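Local coordinates for VESB protease (Vibrio cholerae, PDB 4LK4), which probably cleaves proteins as a secreted, trypsin-like serine endopeptidase of the S1 peptidase family, at residues Ala55-Asp59 / Ile89-Tyr95; Leu100-Ile104 / Ser182-Cys186; Leu120-Arg126 / Asn233-Arg238; Leu132-Ala138 / Gln156-Leu162. The protein carries 1 engineered substitution. All blocks are in the same frame, centred on the assembly; numbering follows the deposited sequence.

Interaction 1: residues Ala55-Asp59 / Ile89-Tyr95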
loop_
_atom_site.group_PDB
_atom_site.type_symbol
_atom_site.label_atom_id
_atom_site.label_comp_id
_atom_site.label_asym_id
_atom_site.label_seq_id
_atom_site.Cartn_x
_atom_site.Cartn_y
_atom_site.Cartn_z
ATOM N N ALA A 55 4.252 2.319 0.449
ATOM C CA ALA A 55 4.683 2.033 -0.948
ATOM C C ALA A 55 6.185 1.892 -1.089
ATOM O O ALA A 55 6.662 1.080 -1.884
ATOM C CB ALA A 55 4.186 3.082 -1.915
ATOM N N HIS A 56 6.955 2.668 -0.344
ATOM C CA HIS A 56 8.393 2.607 -0.578
ATOM C C HIS A 56 9.051 1.277 -0.162
ATOM O O HIS A 56 10.149 0.994 -0.590
ATOM C CB HIS A 56 9.113 3.786 0.052
ATOM C CG HIS A 56 9.413 3.599 1.488
ATOM N ND1 HIS A 56 8.591 4.083 2.481
ATOM C CD2 HIS A 56 10.457 3.000 2.109
ATOM C CE1 HIS A 56 9.112 3.788 3.654
ATOM N NE2 HIS A 56 10.243 3.130 3.457
ATOM N N CYS A 57 8.379 0.457 0.638
ATOM C CA CYS A 57 8.819 -0.929 0.887
ATOM C C CYS A 57 9.036 -1.718 -0.413
ATOM O O CYS A 57 9.728 -2.746 -0.419
ATOM C CB CYS A 57 7.775 -1.662 1.732
ATOM S SG CYS A 57 7.603 -0.985 3.403
ATOM N N PHE A 58 8.417 -1.274 -1.507
ATOM C CA PHE A 58 8.528 -1.987 -2.765
ATOM C C PHE A 58 9.249 -1.218 -3.852
ATOM O O PHE A 58 9.191 -1.626 -4.986
ATOM C CB PHE A 58 7.138 -2.427 -3.236
ATOM C CG PHE A 58 6.369 -3.155 -2.193
ATOM C CD1 PHE A 58 6.698 -4.437 -1.865
ATOM C CD2 PHE A 58 5.340 -2.553 -1.532
ATOM C CE1 PHE A 58 6.024 -5.119 -0.901
ATOM C CE2 PHE A 58 4.657 -3.225 -0.561
ATOM C CZ PHE A 58 5.017 -4.512 -0.225
ATOM N N ASP A 59 9.971 -0.141 -3.520
ATOM C CA ASP A 59 10.750 0.590 -4.546
ATOM C C ASP A 59 11.542 -0.387 -5.423
ATOM O O ASP A 59 11.607 -0.232 -6.657
ATOM C CB ASP A 59 11.725 1.606 -3.925
ATOM C CG ASP A 59 11.037 2.874 -3.368
ATOM O OD1 ASP A 59 9.969 3.289 -3.859
ATOM O OD2 ASP A 59 11.610 3.481 -2.427
ATOM N N ILE A 89 0.662 -6.203 -6.018
ATOM C CA ILE A 89 0.928 -5.004 -5.277
ATOM C C ILE A 89 0.270 -3.802 -5.987
ATOM O O ILE A 89 0.388 -3.650 -7.195
ATOM C CB ILE A 89 2.441 -4.826 -5.080
ATOM C CG1 ILE A 89 2.928 -5.888 -4.074
ATOM C CG2 ILE A 89 2.758 -3.452 -4.486
ATOM C CD1 ILE A 89 4.429 -5.936 -3.840
ATOM N N TYR A 90 -0.467 -2.992 -5.228
ATOM C CA TYR A 90 -0.994 -1.730 -5.726
ATOM C C TYR A 90 -0.335 -0.613 -4.940
ATOM O O TYR A 90 -0.443 -0.576 -3.725
ATOM C CB TYR A 90 -2.527 -1.668 -5.594
ATOM C CG TYR A 90 -3.162 -2.881 -6.196
ATOM C CD1 TYR A 90 -3.370 -4.025 -5.457
ATOM C CD2 TYR A 90 -3.492 -2.909 -7.518
ATOM C CE1 TYR A 90 -3.907 -5.165 -6.031
ATOM C CE2 TYR A 90 -4.062 -4.021 -8.089
ATOM C CZ TYR A 90 -4.255 -5.159 -7.349
ATOM O OH TYR A 90 -4.803 -6.280 -7.969
ATOM N N ARG A 91 0.380 0.271 -5.619
ATOM C CA ARG A 91 0.933 1.441 -4.956
ATOM C C ARG A 91 0.179 2.670 -5.375
ATOM O O ARG A 91 -0.391 2.707 -6.453
ATOM C CB ARG A 91 2.384 1.615 -5.354
ATOM C CG ARG A 91 3.266 0.428 -5.012
ATOM C CD ARG A 91 4.535 0.513 -5.842
ATOM N NE ARG A 91 5.647 0.963 -5.039
ATOM C CZ ARG A 91 6.703 1.646 -5.473
ATOM N NH1 ARG A 91 6.820 2.038 -6.740
ATOM N NH2 ARG A 91 7.654 1.957 -4.591
ATOM N N HIS A 92 0.191 3.711 -4.559
ATOM C CA HIS A 92 -0.479 4.927 -4.963
ATOM C C HIS A 92 0.177 5.450 -6.222
ATOM O O HIS A 92 1.385 5.518 -6.304
ATOM C CB HIS A 92 -0.430 5.980 -3.883
ATOM C CG HIS A 92 -1.553 6.957 -3.978
ATOM N ND1 HIS A 92 -1.546 7.999 -4.872
ATOM C CD2 HIS A 92 -2.740 7.025 -3.331
ATOM C CE1 HIS A 92 -2.666 8.686 -4.762
ATOM N NE2 HIS A 92 -3.411 8.116 -3.834
ATOM N N LEU A 93 -0.614 5.808 -7.220
ATOM C CA LEU A 93 -0.059 6.231 -8.497
ATOM C C LEU A 93 0.542 7.645 -8.440
ATOM O O LEU A 93 1.288 8.034 -9.348
ATOM C CB LEU A 93 -1.108 6.101 -9.596
ATOM C CG LEU A 93 -1.449 4.642 -9.948
ATOM C CD1 LEU A 93 -2.479 4.628 -11.062
ATOM C CD2 LEU A 93 -0.218 3.860 -10.391
ATOM N N SER A 94 0.228 8.385 -7.371
ATOM C CA SER A 94 0.881 9.663 -7.038
ATOM C C SER A 94 2.016 9.513 -5.998
ATOM O O SER A 94 2.592 10.503 -5.548
ATOM C CB SER A 94 -0.164 10.694 -6.569
ATOM O OG SER A 94 -1.120 10.931 -7.620
ATOM N N TYR A 95 2.357 8.285 -5.633
ATOM C CA TYR A 95 3.546 8.048 -4.808
ATOM C C TYR A 95 4.736 8.657 -5.505
ATOM O O TYR A 95 4.920 8.463 -6.713
ATOM C CB TYR A 95 3.788 6.558 -4.593
ATOM C CG TYR A 95 5.155 6.225 -4.054
ATOM C CD1 TYR A 95 5.571 6.671 -2.803
ATOM C CD2 TYR A 95 6.028 5.452 -4.794
ATOM C CE1 TYR A 95 6.821 6.341 -2.303
ATOM C CE2 TYR A 95 7.271 5.132 -4.322
ATOM C CZ TYR A 95 7.666 5.572 -3.076
ATOM O OH TYR A 95 8.925 5.243 -2.664
#
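The short 3-10 turn that carries H56, the histidine position of the S1 catalytic triad, is held by R91 and Y95 through A55 and D59. R91 NH2 donates to A55 O at 3.0 Å, standing above the carbonyl plane, while F58 N reaches the same oxygen from the opposite face; a weak bond from R91 NE adds to the hold. The same NH2 forms a salt bridge to D59 OD1 at 2.8 Å, with the carboxylate nearly perpendicular to the guanidinium, and F58 O lies over one guanidinium face. Y95 OH donates to the syn lone pair of D59 OD1, the carboxylate turned almost coplanar with the ring; the modelled 2.5 Å is very short and its exact value doubtful. R91 comes to that oxygen from its anti side. In a trypsin-like barrel this joins the loop after strand 50-53 to the end of strand 82-91. CG of Y95 stands opposite the backbone N (chi1 166°), which lays the ring over A55: CB sits 4.0 Å from the ring centroid in a CH-pi contact, and the hydroxyl reaches H56 CB. Further back along strand 82-91, I89 CD1 packs over one face of the F58 ring, 3.6 Å from its centroid, with C57 CB on the opposite face. C57 is disulfide-bonded to C41, and the imidazole of H56 turns away to bond D103 through ND1.

Interaction 2: residues Leu100-Ile104 / Ser182-Cys186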
loop_
_atom_site.group_PDB
_atom_site.type_symbol
_atom_site.label_atom_id
_atom_site.label_comp_id
_atom_site.label_asym_id
_atom_site.label_seq_id
_atom_site.Cartn_x
_atom_site.Cartn_y
_atom_site.Cartn_z
ATOM N N LEU A 100 8.618 10.913 -0.557
ATOM C CA LEU A 100 7.704 9.920 -0.029
ATOM C C LEU A 100 6.281 10.398 0.275
ATOM O O LEU A 100 5.653 9.889 1.205
ATOM C CB LEU A 100 8.299 9.277 1.214
ATOM C CG LEU A 100 9.632 8.532 1.116
ATOM C CD1 LEU A 100 9.958 7.927 2.480
ATOM C CD2 LEU A 100 9.538 7.430 0.091
ATOM N N LEU A 101 5.750 11.336 -0.495
ATOM C CA LEU A 101 4.318 11.595 -0.415
ATOM C C LEU A 101 3.492 10.450 -1.023
ATOM O O LEU A 101 3.916 9.759 -1.937
ATOM C CB LEU A 101 3.923 12.917 -1.079
ATOM C CG LEU A 101 4.615 14.203 -0.599
ATOM C CD1 LEU A 101 4.062 15.393 -1.371
ATOM C CD2 LEU A 101 4.480 14.443 0.895
ATOM N N ASN A 102 2.298 10.288 -0.484
ATOM C CA ASN A 102 1.372 9.251 -0.849
ATOM C C ASN A 102 2.011 7.899 -0.724
ATOM O O ASN A 102 1.874 7.058 -1.598
ATOM C CB ASN A 102 0.822 9.497 -2.239
ATOM C CG ASN A 102 0.379 10.923 -2.419
ATOM O OD1 ASN A 102 -0.434 11.445 -1.648
ATOM N ND2 ASN A 102 0.941 11.583 -3.418
ATOM N N ASP A 103 2.693 7.703 0.399
ATOM C CA ASP A 103 3.463 6.502 0.641
ATOM C C ASP A 103 2.539 5.434 1.173
ATOM O O ASP A 103 2.484 5.180 2.360
ATOM C CB ASP A 103 4.584 6.790 1.632
ATOM C CG ASP A 103 5.589 5.657 1.745
ATOM O OD1 ASP A 103 5.611 4.754 0.881
ATOM O OD2 ASP A 103 6.380 5.689 2.724
ATOM N N ILE A 104 1.796 4.812 0.271
ATOM C CA ILE A 104 0.872 3.799 0.676
ATOM C C ILE A 104 0.731 2.751 -0.407
ATOM O O ILE A 104 0.829 3.057 -1.589
ATOM C CB ILE A 104 -0.476 4.433 1.007
ATOM C CG1 ILE A 104 -1.425 3.401 1.620
ATOM C CG2 ILE A 104 -1.083 5.098 -0.224
ATOM C CD1 ILE A 104 -2.688 4.005 2.189
ATOM N N SER A 182 -4.219 15.904 4.904
ATOM C CA SER A 182 -3.183 15.619 3.913
ATOM C C SER A 182 -2.599 14.218 4.112
ATOM O O SER A 182 -2.905 13.508 5.088
ATOM C CB SER A 182 -2.054 16.653 3.995
ATOM O OG SER A 182 -1.526 16.725 5.321
ATOM N N THR A 183 -1.729 13.875 3.167
ATOM C CA THR A 183 -1.128 12.588 3.013
ATOM C C THR A 183 -0.380 12.039 4.232
ATOM O O THR A 183 -0.243 10.822 4.351
ATOM C CB THR A 183 -0.128 12.608 1.825
ATOM O OG1 THR A 183 0.409 11.291 1.627
ATOM C CG2 THR A 183 1.041 13.551 2.080
ATOM N N ASN A 184 0.183 12.898 5.070
ATOM C CA ASN A 184 0.918 12.384 6.196
ATOM C C ASN A 184 0.942 13.314 7.384
ATOM O O ASN A 184 0.585 14.495 7.273
ATOM C CB ASN A 184 2.332 11.950 5.785
ATOM C CG ASN A 184 3.148 13.066 5.148
ATOM O OD1 ASN A 184 2.844 14.243 5.274
ATOM N ND2 ASN A 184 4.218 12.683 4.479
ATOM N N PHE A 185 1.299 12.748 8.534
ATOM C CA PHE A 185 1.410 13.499 9.797
ATOM C C PHE A 185 2.611 13.015 10.602
ATOM O O PHE A 185 3.241 12.013 10.256
ATOM C CB PHE A 185 0.130 13.336 10.637
ATOM C CG PHE A 185 -0.101 11.939 11.144
ATOM C CD1 PHE A 185 0.454 11.515 12.331
ATOM C CD2 PHE A 185 -0.890 11.052 10.434
ATOM C CE1 PHE A 185 0.207 10.237 12.807
ATOM C CE2 PHE A 185 -1.096 9.767 10.879
ATOM C CZ PHE A 185 -0.554 9.364 12.074
ATOM N N CYS A 186 2.876 13.709 11.698
ATOM C CA CYS A 186 4.020 13.475 12.543
ATOM C C CYS A 186 3.601 13.045 13.927
ATOM O O CYS A 186 2.561 13.451 14.436
ATOM C CB CYS A 186 4.802 14.774 12.733
ATOM S SG CYS A 186 5.753 15.300 11.308
HETATM O O HOH W 1 5.109 10.024 3.859
HETATM O O HOH W 2 2.542 9.420 2.970
#
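One hydroxyl, T183 OG1, serves two successive backbone amides, N102 N directly at 3.0 Å and D103 N through a water. The N-H...O angle of the direct bond is 141°, so it is bent. T183 OG1 also lies 3.1 Å from a water oxygen, which accepts from D103 N. Another water makes a separate bridge, donating to L100 O at 2.7 Å and accepting from N184 ND2 at 2.9 Å. T183 points OG1 opposite its own backbone N (chi1 -177°), into the bend of the chain at N102, and this leaves CG2 between the backbone N and the carbonyl carbon, where it meets L101 CD2 at 3.7 Å; the leucine side chain crosses the threonine at about a right angle. L101 CD2 also lies 4.0 Å from N184 ND2. In the trypsin fold this bend carries D103, the aspartate position of the catalytic triad, and strand 184-189 belongs to the second barrel, so the contact ties the triad-bearing loop to that barrel. Positive phi values at L100 and N102 and an inverse gamma turn centred on D103 make the loop tight. D103 OD2 is hydrogen-bonded to S216 OG, outside the two segments. The amide of N102 is held by S94 through ND2, its OD1 remaining beside T183, and F237 packs on both N102 and T183.

Interaction 3: residues Leu120-Arg126 / Asn233-Arg238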
loop_
_atom_site.group_PDB
_atom_site.type_symbol
_atom_site.label_atom_id
_atom_site.label_comp_id
_atom_site.label_asym_id
_atom_site.label_seq_id
_atom_site.Cartn_x
_atom_site.Cartn_y
_atom_site.Cartn_z
ATOM N N LEU A 120 -9.552 0.248 10.642
ATOM C CA LEU A 120 -8.916 1.451 10.155
ATOM C C LEU A 120 -9.642 2.642 10.703
ATOM O O LEU A 120 -10.829 2.570 10.975
ATOM C CB LEU A 120 -8.959 1.483 8.632
ATOM C CG LEU A 120 -8.115 0.461 7.877
ATOM C CD1 LEU A 120 -8.149 0.766 6.389
ATOM C CD2 LEU A 120 -6.689 0.470 8.355
ATOM N N ALA A 121 -8.932 3.747 10.881
ATOM C CA ALA A 121 -9.572 4.974 11.348
ATOM C C ALA A 121 -10.548 5.528 10.279
ATOM O O ALA A 121 -10.327 5.374 9.078
ATOM C CB ALA A 121 -8.520 6.007 11.688
ATOM N N GLY A 122 -11.613 6.179 10.749
ATOM C CA GLY A 122 -12.642 6.742 9.896
ATOM C C GLY A 122 -12.107 7.925 9.126
ATOM O O GLY A 122 -11.164 8.582 9.547
ATOM N N PRO A 123 -12.708 8.215 7.982
ATOM C CA PRO A 123 -12.221 9.361 7.195
ATOM C C PRO A 123 -12.105 10.664 8.007
ATOM O O PRO A 123 -11.212 11.459 7.759
ATOM C CB PRO A 123 -13.283 9.525 6.100
ATOM C CG PRO A 123 -14.096 8.267 6.111
ATOM C CD PRO A 123 -13.910 7.573 7.415
ATOM N N ALA A 124 -12.994 10.873 8.973
ATOM C CA ALA A 124 -12.975 12.092 9.768
ATOM C C ALA A 124 -12.085 12.035 11.024
ATOM O O ALA A 124 -11.928 13.053 11.710
ATOM C CB ALA A 124 -14.400 12.448 10.168
ATOM N N THR A 125 -11.517 10.875 11.350
ATOM C CA THR A 125 -10.869 10.718 12.649
ATOM C C THR A 125 -9.592 11.564 12.825
ATOM O O THR A 125 -9.420 12.205 13.845
ATOM C CB THR A 125 -10.536 9.247 12.935
ATOM O OG1 THR A 125 -11.718 8.447 12.821
ATOM C CG2 THR A 125 -9.920 9.090 14.345
ATOM N N ARG A 126 -8.706 11.573 11.836
ATOM C CA ARG A 126 -7.411 12.245 11.981
ATOM C C ARG A 126 -7.542 13.722 12.268
ATOM O O ARG A 126 -6.862 14.257 13.143
ATOM C CB ARG A 126 -6.571 12.070 10.731
ATOM C CG ARG A 126 -5.765 13.297 10.332
ATOM C CD ARG A 126 -4.381 13.166 10.840
ATOM N NE ARG A 126 -3.581 14.392 10.797
ATOM C CZ ARG A 126 -3.430 15.216 11.822
ATOM N NH1 ARG A 126 -4.118 15.036 12.935
ATOM N NH2 ARG A 126 -2.611 16.237 11.725
ATOM N N ASN A 233 -1.158 9.048 6.433
ATOM C CA ASN A 233 -2.422 9.313 7.064
ATOM C C ASN A 233 -3.568 8.409 6.549
ATOM O O ASN A 233 -4.106 8.639 5.477
ATOM C CB ASN A 233 -2.730 10.778 6.819
ATOM C CG ASN A 233 -4.072 11.202 7.363
ATOM O OD1 ASN A 233 -4.874 10.382 7.843
ATOM N ND2 ASN A 233 -4.331 12.505 7.296
ATOM N N VAL A 234 -3.949 7.397 7.323
ATOM C CA VAL A 234 -4.944 6.455 6.865
ATOM C C VAL A 234 -6.330 7.082 6.642
ATOM O O VAL A 234 -7.061 6.675 5.711
ATOM C CB VAL A 234 -5.042 5.249 7.811
ATOM C CG1 VAL A 234 -6.298 4.420 7.563
ATOM C CG2 VAL A 234 -3.832 4.369 7.635
ATOM N N SER A 235 -6.707 8.054 7.463
ATOM C CA SER A 235 -8.019 8.709 7.281
ATOM C C SER A 235 -8.156 9.316 5.900
ATOM O O SER A 235 -9.177 9.170 5.240
ATOM C CB SER A 235 -8.233 9.805 8.294
ATOM O OG SER A 235 -8.491 9.230 9.543
ATOM N N TYR A 236 -7.093 9.972 5.453
ATOM C CA TYR A 236 -7.094 10.701 4.209
ATOM C C TYR A 236 -7.168 9.724 3.046
ATOM O O TYR A 236 -7.462 10.134 1.929
ATOM C CB TYR A 236 -5.810 11.550 4.162
ATOM C CG TYR A 236 -5.550 12.348 2.903
ATOM C CD1 TYR A 236 -6.117 13.602 2.718
ATOM C CD2 TYR A 236 -4.732 11.865 1.923
ATOM C CE1 TYR A 236 -5.886 14.349 1.564
ATOM C CE2 TYR A 236 -4.488 12.593 0.764
ATOM C CZ TYR A 236 -5.071 13.835 0.601
ATOM O OH TYR A 236 -4.823 14.554 -0.530
ATOM N N PHE A 237 -6.860 8.445 3.294
ATOM C CA PHE A 237 -6.720 7.456 2.222
ATOM C C PHE A 237 -7.786 6.345 2.174
ATOM O O PHE A 237 -7.649 5.396 1.398
ATOM C CB PHE A 237 -5.289 6.857 2.232
ATOM C CG PHE A 237 -4.253 7.735 1.539
ATOM C CD1 PHE A 237 -4.423 8.128 0.223
ATOM C CD2 PHE A 237 -3.126 8.171 2.214
ATOM C CE1 PHE A 237 -3.478 8.933 -0.404
ATOM C CE2 PHE A 237 -2.199 8.986 1.617
ATOM C CZ PHE A 237 -2.368 9.365 0.296
ATOM N N ARG A 238 -8.865 6.481 2.942
ATOM C CA ARG A 238 -9.878 5.435 3.024
ATOM C C ARG A 238 -10.465 5.046 1.669
ATOM O O ARG A 238 -10.617 3.850 1.387
ATOM C CB ARG A 238 -10.975 5.856 3.988
ATOM C CG ARG A 238 -10.491 6.016 5.427
ATOM C CD ARG A 238 -9.879 4.735 5.935
ATOM N NE ARG A 238 -10.776 3.622 5.669
ATOM C CZ ARG A 238 -11.762 3.231 6.476
ATOM N NH1 ARG A 238 -11.971 3.834 7.631
ATOM N NH2 ARG A 238 -12.538 2.218 6.117
HETATM O O HOH W 3 -2.141 14.512 8.231
#
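G122 O is gripped by S235 OG at 2.8 Å and by T125 N at 2.9 Å, which reach it from opposite faces of the carbonyl plane; T125 OG1 adds a weak bond. The site lies where the connection between the two barrels of the trypsin fold passes the loop leading into helix 238-243. S235 OG donates to G122 O and accepts from R126 N at 3.3 Å, so one buried side chain links G122 to the backbone at R126. R238, at the beginning of helix 238-243, folds back on itself (chi2 -58°, chi3 -50°), and its NH1 donates to A121 O at 2.7 Å, from well above the carbonyl plane. L120 CB covers one face of that guanidinium, 3.9 Å from R238 CZ, while the L120 side chain crosses V234 at about a right angle, CD2 touching CG1. At the other end of the contact the bent chain of R126 crosses N233, with R126 CG 3.4 Å from N233 ND2. The polar ends have partners elsewhere: R126 NH2 bonds Q165 OE1, and the N233 amide bonds S182. A water accepts from R126 NE at 2.9 Å, lying in the guanidinium plane, and more weakly from N233 ND2.

Interaction 4: residues Leu132-Ala138 / Gln156-Leu162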
loop_
_atom_site.group_PDB
_atom_site.type_symbol
_atom_site.label_atom_id
_atom_site.label_comp_id
_atom_site.label_asym_id
_atom_site.label_seq_id
_atom_site.Cartn_x
_atom_site.Cartn_y
_atom_site.Cartn_z
ATOM N N LEU A 132 -0.941 15.785 20.806
ATOM C CA LEU A 132 -0.662 14.978 21.995
ATOM C C LEU A 132 -1.593 13.805 22.199
ATOM O O LEU A 132 -1.464 13.122 23.177
ATOM C CB LEU A 132 -0.622 15.824 23.254
ATOM C CG LEU A 132 0.461 16.903 23.353
ATOM C CD1 LEU A 132 0.528 17.347 24.802
ATOM C CD2 LEU A 132 1.850 16.452 22.970
ATOM N N THR A 133 -2.531 13.571 21.296
ATOM C CA THR A 133 -3.285 12.328 21.314
ATOM C C THR A 133 -2.277 11.164 21.386
ATOM O O THR A 133 -1.376 11.077 20.577
ATOM C CB THR A 133 -4.151 12.200 20.058
ATOM O OG1 THR A 133 -5.186 13.195 20.095
ATOM C CG2 THR A 133 -4.741 10.791 19.939
ATOM N N PRO A 134 -2.396 10.301 22.404
ATOM C CA PRO A 134 -1.458 9.197 22.515
ATOM C C PRO A 134 -1.652 8.179 21.395
ATOM O O PRO A 134 -2.785 7.779 21.131
ATOM C CB PRO A 134 -1.828 8.574 23.878
ATOM C CG PRO A 134 -2.502 9.683 24.631
ATOM C CD PRO A 134 -3.281 10.394 23.590
ATOM N N LEU A 135 -0.565 7.761 20.749
ATOM C CA LEU A 135 -0.632 6.746 19.725
ATOM C C LEU A 135 0.393 5.673 20.022
ATOM O O LEU A 135 1.370 5.921 20.721
ATOM C CB LEU A 135 -0.338 7.365 18.349
ATOM C CG LEU A 135 -1.102 8.652 18.012
ATOM C CD1 LEU A 135 -0.553 9.230 16.716
ATOM C CD2 LEU A 135 -2.580 8.392 17.866
ATOM N N THR A 136 0.178 4.485 19.451
ATOM C CA THR A 136 1.087 3.378 19.590
ATOM C C THR A 136 1.485 2.799 18.231
ATOM O O THR A 136 0.627 2.456 17.443
ATOM C CB THR A 136 0.450 2.270 20.441
ATOM O OG1 THR A 136 -0.054 2.821 21.668
ATOM C CG2 THR A 136 1.478 1.192 20.762
ATOM N N VAL A 137 2.798 2.659 18.028
ATOM C CA VAL A 137 3.427 2.129 16.842
ATOM C C VAL A 137 3.903 0.728 17.118
ATOM O O VAL A 137 4.343 0.430 18.218
ATOM C CB VAL A 137 4.723 2.889 16.511
ATOM C CG1 VAL A 137 5.217 2.487 15.141
ATOM C CG2 VAL A 137 4.480 4.382 16.511
ATOM N N ALA A 138 3.881 -0.136 16.123
ATOM C CA ALA A 138 4.324 -1.506 16.341
ATOM C C ALA A 138 5.148 -1.991 15.167
ATOM O O ALA A 138 4.877 -1.656 14.022
ATOM C CB ALA A 138 3.142 -2.428 16.585
ATOM N N GLN A 156 8.033 -5.362 18.598
ATOM C CA GLN A 156 8.087 -4.279 19.559
ATOM C C GLN A 156 6.909 -3.297 19.411
ATOM O O GLN A 156 6.287 -3.182 18.348
ATOM C CB GLN A 156 9.336 -3.458 19.351
ATOM C CG GLN A 156 10.649 -4.213 19.296
ATOM C CD GLN A 156 10.997 -4.711 20.650
ATOM O OE1 GLN A 156 11.229 -3.931 21.582
ATOM N NE2 GLN A 156 10.924 -6.009 20.810
ATOM N N GLU A 157 6.635 -2.563 20.483
ATOM C CA GLU A 157 5.699 -1.461 20.439
ATOM C C GLU A 157 6.278 -0.272 21.192
ATOM O O GLU A 157 7.201 -0.428 21.967
ATOM C CB GLU A 157 4.323 -1.870 20.979
ATOM C CG GLU A 157 4.321 -2.587 22.323
ATOM C CD GLU A 157 2.927 -2.789 22.904
ATOM O OE1 GLU A 157 1.986 -2.160 22.387
ATOM O OE2 GLU A 157 2.748 -3.561 23.874
ATOM N N VAL A 158 5.770 0.920 20.923
ATOM C CA VAL A 158 6.160 2.111 21.661
ATOM C C VAL A 158 5.086 3.188 21.528
ATOM O O VAL A 158 4.370 3.267 20.517
ATOM C CB VAL A 158 7.513 2.644 21.165
ATOM C CG1 VAL A 158 7.423 3.094 19.718
ATOM C CG2 VAL A 158 8.048 3.762 22.064
ATOM N N ASP A 159 4.957 4.018 22.540
ATOM C CA ASP A 159 4.020 5.116 22.457
ATOM C C ASP A 159 4.693 6.361 21.911
ATOM O O ASP A 159 5.871 6.599 22.137
ATOM C CB ASP A 159 3.362 5.377 23.800
ATOM C CG ASP A 159 2.227 4.384 24.094
ATOM O OD1 ASP A 159 1.728 3.719 23.145
ATOM O OD2 ASP A 159 1.803 4.294 25.267
ATOM N N VAL A 160 3.911 7.122 21.157
ATOM C CA VAL A 160 4.333 8.370 20.584
ATOM C C VAL A 160 3.164 9.317 20.695
ATOM O O VAL A 160 2.025 8.881 20.748
ATOM C CB VAL A 160 4.712 8.195 19.096
ATOM C CG1 VAL A 160 5.896 7.268 18.956
ATOM C CG2 VAL A 160 3.559 7.642 18.291
ATOM N N ASP A 161 3.450 10.610 20.706
ATOM C CA ASP A 161 2.402 11.660 20.746
ATOM C C ASP A 161 2.178 12.339 19.394
ATOM O O ASP A 161 3.137 12.696 18.704
ATOM C CB ASP A 161 2.791 12.748 21.744
ATOM C CG ASP A 161 2.599 12.327 23.184
ATOM O OD1 ASP A 161 2.110 11.199 23.442
ATOM O OD2 ASP A 161 2.937 13.143 24.076
ATOM N N LEU A 162 0.919 12.574 19.039
ATOM C CA LEU A 162 0.592 13.345 17.831
ATOM C C LEU A 162 1.156 14.761 17.948
ATOM O O LEU A 162 1.041 15.362 18.985
ATOM C CB LEU A 162 -0.916 13.386 17.615
ATOM C CG LEU A 162 -1.467 13.934 16.290
ATOM C CD1 LEU A 162 -0.875 13.277 15.043
ATOM C CD2 LEU A 162 -2.987 13.800 16.302
#
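The flat groups that meet side chains here are the carboxylates of D159 and D161: T136 OG1 donates to D159 OD1, and L132 CD2 rests 3.7 Å from D161 OD2. The T136 bond is modelled at 2.5 Å, a length so short that its exact value is doubtful. T136 keeps OG1 beside its backbone N (chi1 -51°), and D159 leans its carboxylate inward to meet it. OD2 of the same carboxylate has other partners, a salt bridge to K206 and a hydrogen bond from I11 N, while D161 OD2 pairs with R10. T136 and D159 face each other as a non-hydrogen-bonded pair across an antiparallel ladder of the second trypsin barrel, strand 134-139 against strand 156-162. L135 and V160 form a hydrogen-bonded pair, with L135 N 2.8 Å from V160 O and nearly on its C=O axis; the return bond, V160 N to L135 O, tilts 27° from the carbonyl plane. V137 and V158 repeat the pairing, V137 N to V158 O at 3.0 Å. CA-H...O contacts fill the steps between, as from E157 CA to V137 O at 3.2 Å. Just before strand 134-139, L132 N donates to L162 O at 2.7 Å. The face bearing L135, V137, V158 and V160 is apolar: the V137 and V160 side chains cross at about a right angle, their CG2 atoms 3.8 Å apart, and I203 and F185 pack onto this side.

Interactions 1 and 2 meet at the active site: H56 ND1 lies 2.7 Å from D103 OD2, the His-Asp pair of the S1 triad, and A199, in the sequence position of the serine nucleophile and probably the engineered residue, packs against H56. A second tie, S94 O to N102 ND2 at 2.9 Å, binds the same two loops. Interaction 2 passes into interaction 3 through S182 O to N233 ND2 at 2.8 Å, and F237 touches N102, T183 and H92. Interaction 4 lies farther out, its centre about 25 Å from that of interaction 1, yet L162 CD1 meets F185 CD1 at 3.5 Å, and R126 NH1 approaches L162 CD2 at 3.8 Å.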